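Long-range contacts in Endonuclease/exonuclease/phosphatase domain-containing protein (Enterococcus faecalis, PDB 3L1W), which is of unknown function but has an endonuclease/exonuclease/phosphatase fold and may act as a 3'-5' RNA exonuclease: residues D15-Q19 and I234-P239; P195-F199 and L211-D215. One frame throughout, in Å; residues are numbered along the deposited sequence.

Interaction 1 (D15-Q19 and I234-P239); sequences DQDWQ and IDGRFP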
loop_
_atom_site.group_PDB
_atom_site.type_symbol
_atom_site.label_atom_id
_atom_site.label_comp_id
_atom_site.label_asym_id
_atom_site.label_seq_id
_atom_site.Cartn_x
_atom_site.Cartn_y
_atom_site.Cartn_z
ATOM N N ASP A 15 -11.558 11.319 21.926
ATOM C CA ASP A 15 -11.771 11.136 20.485
ATOM C C ASP A 15 -13.234 10.939 20.094
ATOM O O ASP A 15 -13.560 10.890 18.908
ATOM C CB ASP A 15 -10.932 9.973 19.957
ATOM C CG ASP A 15 -9.462 10.319 19.868
ATOM O OD1 ASP A 15 -9.147 11.517 19.713
ATOM O OD2 ASP A 15 -8.630 9.399 19.953
ATOM N N GLN A 16 -14.102 10.823 21.094
ATOM C CA GLN A 16 -15.543 10.786 20.873
ATOM C C GLN A 16 -15.935 9.721 19.854
ATOM O O GLN A 16 -15.726 8.537 20.093
ATOM C CB GLN A 16 -16.060 12.170 20.464
ATOM C CG GLN A 16 -15.920 13.209 21.566
ATOM C CD GLN A 16 -16.276 14.610 21.107
ATOM O OE1 GLN A 16 -16.035 14.981 19.958
ATOM N NE2 GLN A 16 -16.839 15.400 22.011
ATOM N N ASP A 17 -16.493 10.136 18.721
ATOM C CA ASP A 17 -16.983 9.176 17.734
ATOM C C ASP A 17 -15.848 8.538 16.928
ATOM O O ASP A 17 -16.090 7.806 15.964
ATOM C CB ASP A 17 -18.005 9.827 16.791
ATOM C CG ASP A 17 -17.374 10.834 15.843
ATOM O OD1 ASP A 17 -16.204 11.219 16.053
ATOM O OD2 ASP A 17 -18.053 11.242 14.878
ATOM N N TRP A 18 -14.611 8.808 17.333
ATOM C CA TRP A 18 -13.449 8.236 16.655
ATOM C C TRP A 18 -12.479 7.663 17.689
ATOM O O TRP A 18 -11.274 7.595 17.461
ATOM C CB TRP A 18 -12.775 9.282 15.748
ATOM C CG TRP A 18 -11.997 8.723 14.564
ATOM C CD1 TRP A 18 -10.746 9.102 14.158
ATOM C CD2 TRP A 18 -12.418 7.694 13.647
ATOM N NE1 TRP A 18 -10.366 8.378 13.045
ATOM C CE2 TRP A 18 -11.374 7.509 12.715
ATOM C CE3 TRP A 18 -13.576 6.915 13.522
ATOM C CZ2 TRP A 18 -11.450 6.570 11.679
ATOM C CZ3 TRP A 18 -13.649 5.988 12.491
ATOM C CH2 TRP A 18 -12.592 5.824 11.588
ATOM N N GLN A 19 -13.011 7.244 18.835
ATOM C CA GLN A 19 -12.188 6.489 19.777
ATOM C C GLN A 19 -11.925 5.073 19.249
ATOM O O GLN A 19 -12.480 4.663 18.230
ATOM C CB GLN A 19 -12.825 6.443 21.163
ATOM C CG GLN A 19 -14.161 5.757 21.216
ATOM C CD GLN A 19 -14.813 5.910 22.582
ATOM O OE1 GLN A 19 -15.332 6.975 22.916
ATOM N NE2 GLN A 19 -14.777 4.849 23.380
ATOM N N ILE A 234 -9.953 5.619 5.777
ATOM C CA ILE A 234 -11.216 4.915 5.885
ATOM C C ILE A 234 -12.324 5.950 5.699
ATOM O O ILE A 234 -12.651 6.701 6.614
ATOM C CB ILE A 234 -11.319 4.172 7.250
ATOM C CG1 ILE A 234 -12.733 3.653 7.488
ATOM C CG2 ILE A 234 -10.842 5.063 8.409
ATOM C CD1 ILE A 234 -13.202 2.692 6.413
ATOM N N ASP A 235 -12.860 6.018 4.485
ATOM C CA ASP A 235 -13.954 6.941 4.148
ATOM C C ASP A 235 -13.819 8.347 4.754
ATOM O O ASP A 235 -14.677 8.803 5.510
ATOM C CB ASP A 235 -15.305 6.319 4.525
ATOM C CG ASP A 235 -16.483 7.000 3.838
ATOM O OD1 ASP A 235 -17.631 6.645 4.169
ATOM O OD2 ASP A 235 -16.284 7.881 2.972
ATOM N N GLY A 236 -12.734 9.035 4.415
ATOM C CA GLY A 236 -12.578 10.432 4.776
ATOM C C GLY A 236 -11.987 10.669 6.149
ATOM O O GLY A 236 -11.994 11.796 6.645
ATOM N N ARG A 237 -11.483 9.602 6.762
ATOM C CA ARG A 237 -10.790 9.700 8.048
ATOM C C ARG A 237 -9.543 8.849 7.982
ATOM O O ARG A 237 -9.432 7.976 7.128
ATOM C CB ARG A 237 -11.681 9.186 9.178
ATOM C CG ARG A 237 -12.905 10.024 9.412
ATOM C CD ARG A 237 -13.742 9.490 10.571
ATOM N NE ARG A 237 -14.750 10.469 10.967
ATOM C CZ ARG A 237 -15.581 10.319 11.992
ATOM N NH1 ARG A 237 -15.534 9.223 12.736
ATOM N NH2 ARG A 237 -16.463 11.269 12.273
ATOM N N PHE A 238 -8.601 9.107 8.882
ATOM C CA PHE A 238 -7.425 8.259 8.980
ATOM C C PHE A 238 -7.627 7.340 10.166
ATOM O O PHE A 238 -8.207 7.753 11.170
ATOM C CB PHE A 238 -6.162 9.095 9.163
ATOM C CG PHE A 238 -5.792 9.907 7.950
ATOM C CD1 PHE A 238 -5.622 9.300 6.710
ATOM C CD2 PHE A 238 -5.581 11.279 8.060
ATOM C CE1 PHE A 238 -5.266 10.060 5.587
ATOM C CE2 PHE A 238 -5.223 12.039 6.951
ATOM C CZ PHE A 238 -5.061 11.432 5.718
ATOM N N PRO A 239 -7.174 6.086 10.048
ATOM C CA PRO A 239 -7.379 5.110 11.127
ATOM C C PRO A 239 -6.650 5.508 12.417
ATOM O O PRO A 239 -7.098 5.123 13.480
ATOM C CB PRO A 239 -6.795 3.814 10.548
ATOM C CG PRO A 239 -6.806 4.014 9.062
ATOM C CD PRO A 239 -6.522 5.482 8.873
HETATM O O HOH W 1 -17.851 7.073 13.872
#
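The indole of Trp18 carries Arg237 on one face, with Phe238 O and Ile234 CG2 at its edge. Arg237 CD sits 3.6 Å from the centroid of the six-membered ring of Trp18, almost on the ring normal, which is a CH-pi contact. This joins two loops of the endonuclease/exonuclease/phosphatase fold: a 3-10 turn just before helix 20-34, and a tight turn between strands 222-229 and 245-251. Across the latter turn, Ile234 and Arg237 exchange two backbone hydrogen bonds, with Asp235 and Gly236 at its corner in left-handed conformations.

Trp18 reaches the second loop because its CG is anti to the backbone N (chi1 -154°). Trp18 NE1 donates to Phe238 O at 2.9 Å, and the acceptor lies in the indole plane. Together with the Arg237 contact on the face, this bond helps hold the ring in its rotation. Farther along the edge, Ile234 CG2 packs 3.7 Å from Trp18 CZ2. An edge-to-face contact with Phe202 adds to the surroundings of the indole.

The Arg237 guanidinium is not stacked on the indole; the two planes are 71° apart. The Arg237 side chain, extended from CG to NE, runs over the ring and carries its guanidinium to Asp17. Arg237 NH1 ends 3.1 Å from Trp18 CE3, which lies at the edge of the guanidinium. A water takes a weak hydrogen bond from Arg237 NH1 and donates to Asp17 O. Arg237 NH2 makes a salt bridge to Asp17 OD2 at 3.1 Å; OD2 lies close to the guanidinium plane, but NH2 approaches from above the carboxylate plane.

Interaction 2 (P195-F199 and L211-D215); sequences PRGTF and LEEID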
loop_
_atom_site.group_PDB
_atom_site.type_symbol
_atom_site.label_atom_id
_atom_site.label_comp_id
_atom_site.label_asym_id
_atom_site.label_seq_id
_atom_site.Cartn_x
_atom_site.Cartn_y
_atom_site.Cartn_z
ATOM N N PRO A 195 4.333 11.211 2.130
ATOM C CA PRO A 195 4.843 12.405 2.809
ATOM C C PRO A 195 6.038 12.077 3.706
ATOM O O PRO A 195 6.129 10.962 4.223
ATOM C CB PRO A 195 3.644 12.862 3.645
ATOM C CG PRO A 195 2.873 11.610 3.917
ATOM C CD PRO A 195 3.038 10.757 2.671
ATOM N N ARG A 196 6.943 13.037 3.896
ATOM C CA ARG A 196 8.060 12.822 4.812
ATOM C C ARG A 196 7.608 12.906 6.274
ATOM O O ARG A 196 8.207 12.286 7.147
ATOM C CB ARG A 196 9.206 13.799 4.520
ATOM C CG ARG A 196 9.914 13.523 3.193
ATOM C CD ARG A 196 11.001 14.562 2.877
ATOM N NE ARG A 196 12.036 14.627 3.908
ATOM C CZ ARG A 196 13.082 13.807 3.983
ATOM N NH1 ARG A 196 13.242 12.841 3.088
ATOM N NH2 ARG A 196 13.970 13.950 4.959
ATOM N N GLY A 197 6.545 13.667 6.523
ATOM C CA GLY A 197 5.955 13.758 7.846
ATOM C C GLY A 197 4.936 12.661 8.089
ATOM O O GLY A 197 4.456 12.022 7.145
ATOM N N THR A 198 4.592 12.457 9.361
ATOM C CA THR A 198 3.840 11.287 9.773
ATOM C C THR A 198 2.638 11.601 10.664
ATOM O O THR A 198 1.766 10.762 10.839
ATOM C CB THR A 198 4.771 10.324 10.547
ATOM O OG1 THR A 198 5.245 10.967 11.732
ATOM C CG2 THR A 198 5.988 9.961 9.687
ATOM N N PHE A 199 2.581 12.802 11.230
ATOM C CA PHE A 199 1.499 13.112 12.157
ATOM C C PHE A 199 0.503 14.120 11.577
ATOM O O PHE A 199 0.886 15.248 11.254
ATOM C CB PHE A 199 2.061 13.649 13.482
ATOM C CG PHE A 199 0.988 13.999 14.475
ATOM C CD1 PHE A 199 0.327 13.000 15.175
ATOM C CD2 PHE A 199 0.616 15.319 14.681
ATOM C CE1 PHE A 199 -0.679 13.308 16.077
ATOM C CE2 PHE A 199 -0.389 15.638 15.578
ATOM C CZ PHE A 199 -1.042 14.630 16.278
ATOM N N LEU A 211 2.378 18.428 8.080
ATOM C CA LEU A 211 2.537 17.218 8.886
ATOM C C LEU A 211 3.718 17.397 9.834
ATOM O O LEU A 211 4.691 18.068 9.499
ATOM C CB LEU A 211 2.791 16.017 7.994
ATOM C CG LEU A 211 1.642 15.719 7.035
ATOM C CD1 LEU A 211 2.094 14.753 5.957
ATOM C CD2 LEU A 211 0.450 15.157 7.805
ATOM N N GLU A 212 3.625 16.821 11.029
ATOM C CA GLU A 212 4.782 16.773 11.913
ATOM C C GLU A 212 5.606 15.522 11.615
ATOM O O GLU A 212 5.056 14.445 11.397
ATOM C CB GLU A 212 4.334 16.784 13.379
ATOM C CG GLU A 212 3.526 18.024 13.749
ATOM C CD GLU A 212 3.150 18.062 15.218
ATOM O OE1 GLU A 212 3.852 17.429 16.031
ATOM O OE2 GLU A 212 2.143 18.717 15.556
ATOM N N GLU A 213 6.925 15.677 11.586
ATOM C CA GLU A 213 7.830 14.551 11.382
ATOM C C GLU A 213 8.316 14.058 12.736
ATOM O O GLU A 213 9.367 14.486 13.232
ATOM C CB GLU A 213 9.031 14.966 10.529
ATOM C CG GLU A 213 8.669 15.421 9.132
ATOM C CD GLU A 213 9.833 16.051 8.391
ATOM O OE1 GLU A 213 10.964 16.065 8.926
ATOM O OE2 GLU A 213 9.607 16.548 7.269
ATOM N N ILE A 214 7.547 13.164 13.346
ATOM C CA ILE A 214 7.891 12.721 14.695
ATOM C C ILE A 214 8.133 11.212 14.820
ATOM O O ILE A 214 8.692 10.759 15.816
ATOM C CB ILE A 214 6.853 13.192 15.748
ATOM C CG1 ILE A 214 5.443 12.676 15.424
ATOM C CG2 ILE A 214 6.878 14.727 15.874
ATOM C CD1 ILE A 214 4.403 13.073 16.489
ATOM N N ASP A 215 7.749 10.452 13.796
ATOM C CA ASP A 215 8.006 9.007 13.781
ATOM C C ASP A 215 9.195 8.727 12.885
ATOM O O ASP A 215 9.332 9.355 11.841
ATOM C CB ASP A 215 6.786 8.260 13.253
ATOM C CG ASP A 215 5.557 8.511 14.088
ATOM O OD1 ASP A 215 5.495 7.982 15.211
ATOM O OD2 ASP A 215 4.661 9.250 13.631
HETATM O O HOH W 2 10.822 17.287 5.132
HETATM O O HOH W 3 13.357 15.962 6.978
#
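Thr198 and Phe199 both direct their backbone N-H at Glu212 O, which makes this antiparallel pairing a classic beta bulge. Thr198 N is 2.9 Å from Glu212 O and the bond is nearly straight; Phe199 N is 3.0 Å from the same oxygen and lies in its carbonyl plane. Glu212 N returns a bond to Phe199 O. The pairing closes the loop between strands 191-193 and 215-220.

Packing is tight around the bulge. Leu211 CD1 presses on Pro195 CB at 3.4 Å, closer than usual for two carbons, while Leu211 CD2 lies against Phe199 O. Gly197 CA lies against Glu212 O and, in the modelled conformer, Glu213 CG. Ile214 CD1 meets Phe199 CB at 3.9 Å. The side chains of Phe199 and Glu212 run side by side in the same direction, and the ring also meets His242 edge-to-face.

The far end is looser and wet. Arg196 and Glu213 do not touch through their charged atoms. Two waters span the gap, from Arg196 NE to Glu213 OE2 and from Arg196 NH2 to Glu213 OE1. Glu213 has two conformers and these links are described for one, so they are doubtful as a lasting connection. Arg196 NH2 also bonds to Asn188.

With OG1 set between the backbone N and the carbonyl carbon (chi1 62°), Thr198 OG1 donates to Asp215 OD2 at 2.6 Å, on the anti side of the carboxylate. The same OD2 accepts from His242 ND1. Thr198 thus probably helps, as a second-shell residue, to orient Asp215 in an Asp-His pair that probably corresponds to the active-site pair of DNase I-like enzymes.

The centres of interactions 1 and 2 are 19 Å apart, and their nearest atoms about 7 Å. They do not touch, but the residues between 195-199 and 211-215 connect them. From that loop, Gln200 is touched by both Leu211 and Phe238, while Phe202 and Tyr204 of the same chain reach the rings of interaction 1. The 234-239 loop leads directly to Asp241 and His242, which border interaction 2. Interaction 2 lies at the probable active site: Asp215 bonds His242 and touches Asp166. Interaction 1 lies farther out, where Ile234, Asp235 and Phe238 meet Trp208 and Tyr204 of the second subunit. Formic acid, probably from the crystallisation liquor, is bound about 6 Å from the Ile234 side chain; formic acid also lies about 5 Å from Pro195's.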